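Local coordinates for protein biphenyl 2,3-Dioxygenase Beta Subunit (Sphingobium yanoikuyae, PDB 2GBW) that is the beta subunit of a ring-hydroxylating dioxygenase and is probably part of the enzyme that adds dioxygen to biphenyl, at residues Tyr14-His19 with Leu116-Asn121; Glu83-Gly88 with Asn169-Cys174; Val124-Arg129 with Thr134-Gly139. All blocks are in the same frame, centred on the assembly; numbering follows the deposited sequence.

Interactions 1 and 3 use strand 115-128 at different points, and their centres lie about 21 Å apart. In interaction 1 the strand is covered by helix 10-28. In interaction 3 it pairs with strand 132-147. Interaction 2 joins the C-terminal tail to residues 83-88; its centre is about 24 Å from that of interaction 1 and about 15 Å from that of interaction 3. The tail touches the hairpin directly. Asn169 OD1 lies 2.9 Å from Arg126 NH2, a probable hydrogen bond, and Leu170 CD2 packs 3.5 Å from His136 CE1. His19 and His136 bind zinc in a structure of this protein, but neither carries the metal in this chain.

Interaction 1 (Tyr14-His19 with Leu116-Asn121); sequences YDIEAH and LDVLSN
Ile16 on helix 10-28 meets Leu116 and Val118 on strand 115-128, with one branch for each partner. The long branch ends at CD1, which lies 3.8 Å from Leu116 CD1. These two side chains meet at an angle to each other. The short branch goes to the other neighbour: Ile16 CG2 is 4.1 Å from Val118 CG1. Here the side chains run past one another in opposite directions. The first torsion of Ile16 (chi1 -69°) explains the division. It sets CG2 anti to the backbone N and CG1 beside it, and the two branches part toward different strand residues. Leu116 and Val118 are two apart on the strand, and both turn their CB toward the helix. The backbones stay well separated, with 8.7 Å between the CA atoms of Ile16 and Val118. No hydrogen bond crosses, and the contact is a small, buried, wholly apolar one. It is plain helix-on-sheet packing, as in NTF2-like folds, where a long helix lies against a curved sheet. Around it, Ile16 also touches Ala108 of strand 98-112 and Phe151 of strand 150-160. Leu116 reaches the same Phe151, while Val118 packs on Tyr20 of the helix.

Interaction 2 (Glu83-Gly88 with Asn169-Cys174); sequences ERLYSG and NLYFFC
A cation-pi pair, Arg84 over Tyr171, joins helix 75-84 to the C-terminal tail of the NTF2-like fold. Tyr171 is the centre of an inverse gamma turn in that tail. An Asx turn ends on the same residue: Asn169 OD1 accepts the backbone N-H of Tyr171 at 2.9 Å, with the donor tilted 24° from the carbonyl plane. The Arg84 chain is extended from CG to NE and passes over the phenol. Its CD lies 3.5 Å from Tyr171 CZ, over the hydroxyl end. Farther along, the guanidinium comes over one face of the ring. CZ of Arg84 is 4.1 Å from the centroid of the Tyr171 ring and only 5° off its normal. The two planes are 52° apart, so this is no parallel stack. NH1 dips in as the nearest atom, 3.2 Å from Tyr171 CD1. On the side of the guanidinium turned away from the ring, NH2 of Arg84 forms a salt bridge with an acidic side chain of the chain of another protein. Tyr171 OH is hydrogen-bonded back to Arg81 O, which fixes the far end of the ring. Replacing Tyr171 by an alanine is likely to leave the guanidinium without its aromatic face and Arg81 O without its phenol partner. Leu85 closes the contact with apolar packing beside the arginine. Its CG lies 4.1 Å from Tyr171 CE1, and its CD1 lies 4.2 Å from Phe173 CE2.

Interaction 3 (Val124-Arg129 with Thr134-Gly139); sequences VYRNRR and TVHTLG
Arg126 crosses beside Thr134 and then His136 on the facing strand of a beta hairpin. Its CB lies 3.5 Å from Thr134 OG1. CG stays near the same hydroxyl, and CD is still 3.7 Å from Thr134 OG1. CD also reaches the imidazole, 4.1 Å from His136 CD2. The chain then bends (chi3 77°) and carries the guanidinium past the histidine. His136 NE2 sits at the edge of that group, 4.4 Å from Arg126 NH1, and is not bonded to it. The two planes are 49° apart. The link between them is Asp167: its OD2 forms a salt bridge with Arg126 NH1 and hydrogen bonds with both Thr134 OG1 and His136 NE2. The carboxylate would thus offset the arginine charge next to the imidazole. A water donates to Thr134 OG1 at 3.3 Å and weakly to Arg126 O.

Tyr125 and Val135 form a pair on the other face of the sheet. Val135 CG2 stands 3.5 Å from the Tyr125 ring centroid, 16° off the ring normal, a CH-pi contact. This face meets other subunits: Tyr125 and Val135 both pack on Tyr125 of a second copy of the protein. This pair is of the non-hydrogen-bonded kind. The pairs on either side, Val124 with His136 and Arg126 with Thr134, are each held by two backbone hydrogen bonds. Val124 CG2 also packs 4.2 Å from Leu138 CD1. The antiparallel hairpin lies mid-sheet, between strand 98-112, where Val124 touches Ile99 and Tyr101, and strand 150-160, where Leu138 touches Leu158 and Leu160.

Interaction 1 (Tyr14-His19 with Leu116-Asn121)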
loop_
_atom_site.group_PDB
_atom_site.type_symbol
_atom_site.label_atom_id
_atom_site.label_comp_id
_atom_site.label_asym_id
_atom_site.label_seq_id
_atom_site.Cartn_x
_atom_site.Cartn_y
_atom_site.Cartn_z
ATOM N N TYR B 14 26.789 27.029 -6.300
ATOM C CA TYR B 14 27.550 25.802 -6.078
ATOM C C TYR B 14 27.882 25.649 -4.603
ATOM O O TYR B 14 27.703 24.580 -3.990
ATOM C CB TYR B 14 28.872 25.806 -6.873
ATOM C CG TYR B 14 29.627 24.538 -6.558
ATOM C CD1 TYR B 14 29.393 23.378 -7.296
ATOM C CD2 TYR B 14 30.523 24.471 -5.478
ATOM C CE1 TYR B 14 30.054 22.208 -7.011
ATOM C CE2 TYR B 14 31.208 23.292 -5.181
ATOM C CZ TYR B 14 30.956 22.158 -5.943
ATOM O OH TYR B 14 31.565 20.937 -5.684
ATOM N N ASP B 15 28.315 26.735 -3.995
ATOM C CA ASP B 15 28.726 26.665 -2.580
ATOM C C ASP B 15 27.570 26.330 -1.644
ATOM O O ASP B 15 27.739 25.594 -0.670
ATOM C CB ASP B 15 29.371 27.973 -2.214
ATOM C CG ASP B 15 30.760 28.114 -2.791
ATOM O OD1 ASP B 15 31.366 27.128 -3.283
ATOM O OD2 ASP B 15 31.259 29.230 -2.707
ATOM N N ILE B 16 26.382 26.812 -1.969
ATOM C CA ILE B 16 25.181 26.515 -1.165
ATOM C C ILE B 16 24.787 25.056 -1.340
ATOM O O ILE B 16 24.484 24.365 -0.393
ATOM C CB ILE B 16 24.032 27.471 -1.554
ATOM C CG1 ILE B 16 24.325 28.908 -1.116
ATOM C CG2 ILE B 16 22.724 26.975 -0.906
ATOM C CD1 ILE B 16 23.326 29.985 -1.744
ATOM N N GLU B 17 24.811 24.548 -2.566
ATOM C CA GLU B 17 24.566 23.138 -2.806
ATOM C C GLU B 17 25.557 22.216 -2.055
ATOM O O GLU B 17 25.149 21.164 -1.504
ATOM C CB GLU B 17 24.617 22.870 -4.303
ATOM C CG GLU B 17 23.375 23.433 -5.023
ATOM C CD GLU B 17 22.474 22.397 -5.677
ATOM O OE1 GLU B 17 22.281 21.276 -5.123
ATOM O OE2 GLU B 17 21.921 22.754 -6.756
ATOM N N ALA B 18 26.844 22.562 -2.099
ATOM C CA ALA B 18 27.868 21.811 -1.414
ATOM C C ALA B 18 27.653 21.807 0.122
ATOM O O ALA B 18 27.796 20.772 0.760
ATOM C CB ALA B 18 29.251 22.370 -1.782
ATOM N N HIS B 19 27.274 22.958 0.687
ATOM C CA HIS B 19 26.845 23.064 2.069
ATOM C C HIS B 19 25.665 22.113 2.399
ATOM O O HIS B 19 25.731 21.378 3.375
ATOM C CB HIS B 19 26.423 24.512 2.393
ATOM C CG HIS B 19 25.780 24.671 3.735
ATOM N ND1 HIS B 19 26.513 24.881 4.887
ATOM C CD2 HIS B 19 24.479 24.592 4.120
ATOM C CE1 HIS B 19 25.684 24.938 5.915
ATOM N NE2 HIS B 19 24.450 24.786 5.475
ATOM N N LEU B 116 21.161 35.172 2.767
ATOM C CA LEU B 116 20.656 34.454 1.592
ATOM C C LEU B 116 19.336 33.823 1.912
ATOM O O LEU B 116 19.199 33.158 2.938
ATOM C CB LEU B 116 21.632 33.365 1.169
ATOM C CG LEU B 116 22.996 33.854 0.709
ATOM C CD1 LEU B 116 23.953 32.694 0.798
ATOM C CD2 LEU B 116 22.830 34.397 -0.695
ATOM N N ASP B 117 18.368 34.017 1.027
ATOM C CA ASP B 117 17.111 33.310 1.096
ATOM C C ASP B 117 17.232 32.147 0.154
ATOM O O ASP B 117 17.484 32.324 -1.042
ATOM C CB ASP B 117 15.931 34.175 0.651
ATOM C CG ASP B 117 15.619 35.308 1.629
ATOM O OD1 ASP B 117 15.721 35.092 2.843
ATOM O OD2 ASP B 117 15.239 36.406 1.167
ATOM N N VAL B 118 16.991 30.961 0.691
ATOM C CA VAL B 118 17.165 29.688 -0.033
ATOM C C VAL B 118 15.952 28.761 0.045
ATOM O O VAL B 118 15.516 28.307 1.128
ATOM C CB VAL B 118 18.440 28.941 0.437
ATOM C CG1 VAL B 118 18.759 27.758 -0.517
ATOM C CG2 VAL B 118 19.631 29.920 0.567
ATOM N N LEU B 119 15.422 28.447 -1.133
ATOM C CA LEU B 119 14.342 27.497 -1.315
ATOM C C LEU B 119 14.910 26.138 -1.759
ATOM O O LEU B 119 15.838 26.050 -2.552
ATOM C CB LEU B 119 13.375 28.002 -2.370
ATOM C CG LEU B 119 12.785 29.391 -2.130
ATOM C CD1 LEU B 119 12.095 29.876 -3.416
ATOM C CD2 LEU B 119 11.835 29.326 -0.953
ATOM N N SER B 120 14.319 25.064 -1.277
ATOM C CA SER B 120 14.665 23.728 -1.766
ATOM C C SER B 120 13.481 22.754 -1.546
ATOM O O SER B 120 12.639 22.974 -0.660
ATOM C CB SER B 120 15.955 23.249 -1.095
ATOM O OG SER B 120 15.786 23.221 0.309
ATOM N N ASN B 121 13.439 21.676 -2.342
ATOM C CA ASN B 121 12.508 20.568 -2.210
ATOM C C ASN B 121 13.242 19.377 -1.543
ATOM O O ASN B 121 14.416 19.071 -1.911
ATOM C CB ASN B 121 12.054 20.053 -3.587
ATOM C CG ASN B 121 11.135 20.990 -4.319
ATOM O OD1 ASN B 121 10.556 21.906 -3.723
ATOM N ND2 ASN B 121 10.951 20.741 -5.611
#

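Interaction 2 (Glu83-Gly88 with Asn169-Cys174)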
loop_
_atom_site.group_PDB
_atom_site.type_symbol
_atom_site.label_atom_id
_atom_site.label_comp_id
_atom_site.label_asym_id
_atom_site.label_seq_id
_atom_site.Cartn_x
_atom_site.Cartn_y
_atom_site.Cartn_z
ATOM N N GLU B 83 20.602 15.572 21.500
ATOM C CA GLU B 83 21.067 14.593 22.505
ATOM C C GLU B 83 20.198 13.349 22.692
ATOM O O GLU B 83 20.726 12.265 22.944
ATOM C CB GLU B 83 21.319 15.268 23.838
ATOM C CG GLU B 83 22.356 16.393 23.750
ATOM C CD GLU B 83 23.750 15.939 23.236
ATOM O OE1 GLU B 83 24.051 14.721 23.285
ATOM O OE2 GLU B 83 24.546 16.807 22.787
ATOM N N ARG B 84 18.887 13.462 22.548
ATOM C CA ARG B 84 18.043 12.265 22.576
ATOM C C ARG B 84 18.689 11.172 21.732
ATOM O O ARG B 84 18.631 9.988 22.077
ATOM C CB ARG B 84 16.641 12.548 22.032
ATOM C CG ARG B 84 15.698 11.315 22.035
ATOM C CD ARG B 84 14.321 11.644 21.495
ATOM N NE ARG B 84 13.546 10.418 21.272
ATOM C CZ ARG B 84 13.429 9.757 20.117
ATOM N NH1 ARG B 84 14.012 10.191 19.011
ATOM N NH2 ARG B 84 12.713 8.631 20.057
ATOM N N LEU B 85 19.346 11.559 20.638
ATOM C CA LEU B 85 19.968 10.554 19.801
ATOM C C LEU B 85 21.392 10.172 20.297
ATOM O O LEU B 85 22.032 9.326 19.678
ATOM C CB LEU B 85 19.939 10.990 18.337
ATOM C CG LEU B 85 18.575 11.442 17.795
ATOM C CD1 LEU B 85 18.765 12.414 16.625
ATOM C CD2 LEU B 85 17.689 10.247 17.394
ATOM N N TYR B 86 21.846 10.769 21.413
ATOM C CA TYR B 86 23.169 10.513 22.043
ATOM C C TYR B 86 23.059 10.078 23.499
ATOM O O TYR B 86 23.440 8.962 23.876
ATOM C CB TYR B 86 24.019 11.775 22.101
ATOM C CG TYR B 86 24.593 12.189 20.807
ATOM C CD1 TYR B 86 23.851 12.950 19.932
ATOM C CD2 TYR B 86 25.892 11.837 20.452
ATOM C CE1 TYR B 86 24.362 13.351 18.760
ATOM C CE2 TYR B 86 26.406 12.226 19.253
ATOM C CZ TYR B 86 25.626 12.981 18.408
ATOM O OH TYR B 86 26.115 13.389 17.206
ATOM N N SER B 87 22.537 10.997 24.313
ATOM C CA SER B 87 22.522 10.877 25.769
ATOM C C SER B 87 21.473 9.868 26.258
ATOM O O SER B 87 21.222 9.737 27.471
ATOM C CB SER B 87 22.328 12.270 26.398
ATOM O OG SER B 87 23.384 13.149 25.996
ATOM N N GLY B 88 20.889 9.135 25.308
ATOM C CA GLY B 88 19.913 8.130 25.612
ATOM C C GLY B 88 20.100 6.835 24.870
ATOM O O GLY B 88 20.417 6.837 23.667
ATOM N N ASN B 169 6.604 8.852 13.519
ATOM C CA ASN B 169 7.096 10.116 14.055
ATOM C C ASN B 169 7.733 10.948 12.966
ATOM O O ASN B 169 7.888 10.473 11.818
ATOM C CB ASN B 169 8.120 9.870 15.149
ATOM C CG ASN B 169 9.413 9.152 14.621
ATOM O OD1 ASN B 169 10.227 9.709 13.859
ATOM N ND2 ASN B 169 9.604 7.927 15.095
ATOM N N LEU B 170 8.070 12.177 13.317
ATOM C CA LEU B 170 8.815 13.098 12.449
ATOM C C LEU B 170 10.097 13.506 13.122
ATOM O O LEU B 170 10.551 14.676 12.977
ATOM C CB LEU B 170 7.948 14.353 12.112
ATOM C CG LEU B 170 6.794 14.185 11.140
ATOM C CD1 LEU B 170 5.810 15.395 11.155
ATOM C CD2 LEU B 170 7.307 14.015 9.718
ATOM N N TYR B 171 10.706 12.529 13.815
ATOM C CA TYR B 171 11.946 12.722 14.559
ATOM C C TYR B 171 13.156 12.540 13.626
ATOM O O TYR B 171 13.969 11.604 13.777
ATOM C CB TYR B 171 12.047 11.813 15.831
ATOM C CG TYR B 171 12.809 12.512 16.933
ATOM C CD1 TYR B 171 14.200 12.628 16.893
ATOM C CD2 TYR B 171 12.147 13.204 17.927
ATOM C CE1 TYR B 171 14.904 13.327 17.880
ATOM C CE2 TYR B 171 12.825 13.873 18.927
ATOM C CZ TYR B 171 14.215 13.983 18.878
ATOM O OH TYR B 171 14.915 14.671 19.859
ATOM N N PHE B 172 13.280 13.496 12.709
ATOM C CA PHE B 172 14.489 13.664 11.866
ATOM C C PHE B 172 14.638 15.120 11.552
ATOM O O PHE B 172 13.676 15.864 11.551
ATOM C CB PHE B 172 14.391 12.838 10.604
ATOM C CG PHE B 172 13.193 13.118 9.778
ATOM C CD1 PHE B 172 13.203 14.149 8.843
ATOM C CD2 PHE B 172 12.025 12.360 9.955
ATOM C CE1 PHE B 172 12.076 14.400 8.065
ATOM C CE2 PHE B 172 10.891 12.586 9.201
ATOM C CZ PHE B 172 10.889 13.584 8.267
ATOM N N PHE B 173 15.866 15.538 11.286
ATOM C CA PHE B 173 16.123 16.922 10.926
ATOM C C PHE B 173 16.116 17.133 9.421
ATOM O O PHE B 173 16.379 16.224 8.651
ATOM C CB PHE B 173 17.456 17.386 11.493
ATOM C CG PHE B 173 17.550 17.301 12.980
ATOM C CD1 PHE B 173 16.852 18.173 13.780
ATOM C CD2 PHE B 173 18.347 16.353 13.577
ATOM C CE1 PHE B 173 16.938 18.097 15.144
ATOM C CE2 PHE B 173 18.430 16.280 14.947
ATOM C CZ PHE B 173 17.725 17.155 15.721
ATOM N N CYS B 174 15.820 18.362 9.017
ATOM C CA CYS B 174 15.983 18.803 7.639
ATOM C C CYS B 174 16.664 20.165 7.640
ATOM O O CYS B 174 17.055 20.649 8.692
ATOM C CB CYS B 174 14.619 18.917 6.962
ATOM S SG CYS B 174 13.689 17.403 6.905
ATOM O OXT CYS B 174 16.642 20.803 6.713
#

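Interaction 3 (Val124-Arg129 with Thr134-Gly139)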
loop_
_atom_site.group_PDB
_atom_site.type_symbol
_atom_site.label_atom_id
_atom_site.label_comp_id
_atom_site.label_asym_id
_atom_site.label_seq_id
_atom_site.Cartn_x
_atom_site.Cartn_y
_atom_site.Cartn_z
ATOM N N VAL B 124 12.496 12.565 1.696
ATOM C CA VAL B 124 13.140 11.835 2.803
ATOM C C VAL B 124 12.585 10.443 2.829
ATOM O O VAL B 124 11.373 10.264 2.947
ATOM C CB VAL B 124 12.871 12.455 4.213
ATOM C CG1 VAL B 124 13.607 11.613 5.286
ATOM C CG2 VAL B 124 13.311 13.931 4.260
ATOM N N TYR B 125 13.463 9.478 2.613
ATOM C CA TYR B 125 13.147 8.077 2.666
ATOM C C TYR B 125 13.744 7.473 3.938
ATOM O O TYR B 125 14.933 7.533 4.160
ATOM C CB TYR B 125 13.744 7.321 1.460
ATOM C CG TYR B 125 12.763 6.852 0.471
ATOM C CD1 TYR B 125 12.308 7.700 -0.521
ATOM C CD2 TYR B 125 12.288 5.567 0.512
ATOM C CE1 TYR B 125 11.367 7.277 -1.431
ATOM C CE2 TYR B 125 11.385 5.131 -0.405
ATOM C CZ TYR B 125 10.924 6.009 -1.368
ATOM O OH TYR B 125 9.973 5.593 -2.266
ATOM N N ARG B 126 12.896 6.792 4.699
ATOM C CA ARG B 126 13.271 6.171 5.961
ATOM C C ARG B 126 12.958 4.682 5.960
ATOM O O ARG B 126 11.881 4.267 5.498
ATOM C CB ARG B 126 12.531 6.818 7.137
ATOM C CG ARG B 126 12.612 8.358 7.222
ATOM C CD ARG B 126 11.733 8.910 8.369
ATOM N NE ARG B 126 12.317 8.748 9.692
ATOM C CZ ARG B 126 11.700 8.985 10.850
ATOM N NH1 ARG B 126 10.397 9.239 10.866
ATOM N NH2 ARG B 126 12.351 8.871 11.998
ATOM N N ASN B 127 13.884 3.877 6.490
ATOM C CA ASN B 127 13.697 2.422 6.639
ATOM C C ASN B 127 14.083 2.011 8.031
ATOM O O ASN B 127 15.006 2.589 8.619
ATOM C CB ASN B 127 14.626 1.680 5.656
ATOM C CG ASN B 127 14.173 1.782 4.241
ATOM O OD1 ASN B 127 14.475 2.781 3.561
ATOM N ND2 ASN B 127 13.460 0.766 3.763
ATOM N N ARG B 128 13.327 1.075 8.597
ATOM C CA ARG B 128 13.722 0.493 9.866
ATOM C C ARG B 128 13.181 -0.919 9.960
ATOM O O ARG B 128 12.345 -1.350 9.139
ATOM C CB ARG B 128 13.218 1.318 11.048
ATOM C CG ARG B 128 11.700 1.373 11.166
ATOM C CD ARG B 128 11.254 2.335 12.326
ATOM N NE ARG B 128 11.882 1.965 13.605
ATOM C CZ ARG B 128 11.371 1.126 14.473
ATOM N NH1 ARG B 128 10.188 0.547 14.239
ATOM N NH2 ARG B 128 12.049 0.843 15.578
ATOM N N ARG B 129 13.794 -1.617 10.899
ATOM C CA ARG B 129 13.479 -3.016 11.193
ATOM C C ARG B 129 13.507 -3.811 9.882
ATOM O O ARG B 129 14.512 -3.726 9.171
ATOM C CB ARG B 129 12.182 -3.076 11.959
ATOM C CG ARG B 129 12.229 -2.368 13.358
ATOM C CD ARG B 129 13.307 -2.934 14.286
ATOM N NE ARG B 129 13.147 -2.333 15.646
ATOM C CZ ARG B 129 14.134 -2.108 16.498
ATOM N NH1 ARG B 129 15.397 -2.425 16.180
ATOM N NH2 ARG B 129 13.884 -1.520 17.667
ATOM N N THR B 134 8.934 4.540 5.219
ATOM C CA THR B 134 8.092 5.704 5.166
ATOM C C THR B 134 8.788 6.764 4.333
ATOM O O THR B 134 10.057 6.802 4.220
ATOM C CB THR B 134 7.820 6.235 6.553
ATOM O OG1 THR B 134 9.031 6.618 7.183
ATOM C CG2 THR B 134 7.015 5.173 7.452
ATOM N N VAL B 135 7.950 7.608 3.740
ATOM C CA VAL B 135 8.458 8.633 2.793
ATOM C C VAL B 135 7.820 9.967 3.054
ATOM O O VAL B 135 6.602 10.040 3.237
ATOM C CB VAL B 135 8.170 8.220 1.373
ATOM C CG1 VAL B 135 8.766 9.310 0.359
ATOM C CG2 VAL B 135 8.724 6.808 1.103
ATOM N N HIS B 136 8.617 11.042 3.055
ATOM C CA HIS B 136 8.102 12.382 3.335
ATOM C C HIS B 136 8.588 13.334 2.266
ATOM O O HIS B 136 9.719 13.209 1.780
ATOM C CB HIS B 136 8.580 12.908 4.692
ATOM C CG HIS B 136 8.189 12.053 5.843
ATOM N ND1 HIS B 136 7.012 12.228 6.562
ATOM C CD2 HIS B 136 8.815 10.993 6.383
ATOM C CE1 HIS B 136 6.978 11.328 7.531
ATOM N NE2 HIS B 136 8.023 10.530 7.405
ATOM N N THR B 137 7.751 14.285 1.903
ATOM C CA THR B 137 8.181 15.396 1.082
ATOM C C THR B 137 7.840 16.686 1.745
ATOM O O THR B 137 6.774 16.817 2.387
ATOM C CB THR B 137 7.662 15.360 -0.346
ATOM O OG1 THR B 137 6.234 15.433 -0.350
ATOM C CG2 THR B 137 8.106 14.072 -1.007
ATOM N N LEU B 138 8.798 17.606 1.617
ATOM C CA LEU B 138 8.743 18.933 2.241
ATOM C C LEU B 138 9.354 20.026 1.352
ATOM O O LEU B 138 10.265 19.754 0.540
ATOM C CB LEU B 138 9.567 18.963 3.556
ATOM C CG LEU B 138 9.353 17.994 4.716
ATOM C CD1 LEU B 138 10.317 16.825 4.491
ATOM C CD2 LEU B 138 9.581 18.624 6.139
ATOM N N GLY B 139 8.861 21.246 1.541
ATOM C CA GLY B 139 9.548 22.476 1.076
ATOM C C GLY B 139 10.353 23.011 2.257
ATOM O O GLY B 139 9.978 22.899 3.447
HETATM O O HOH W 1 10.423 3.935 8.470
#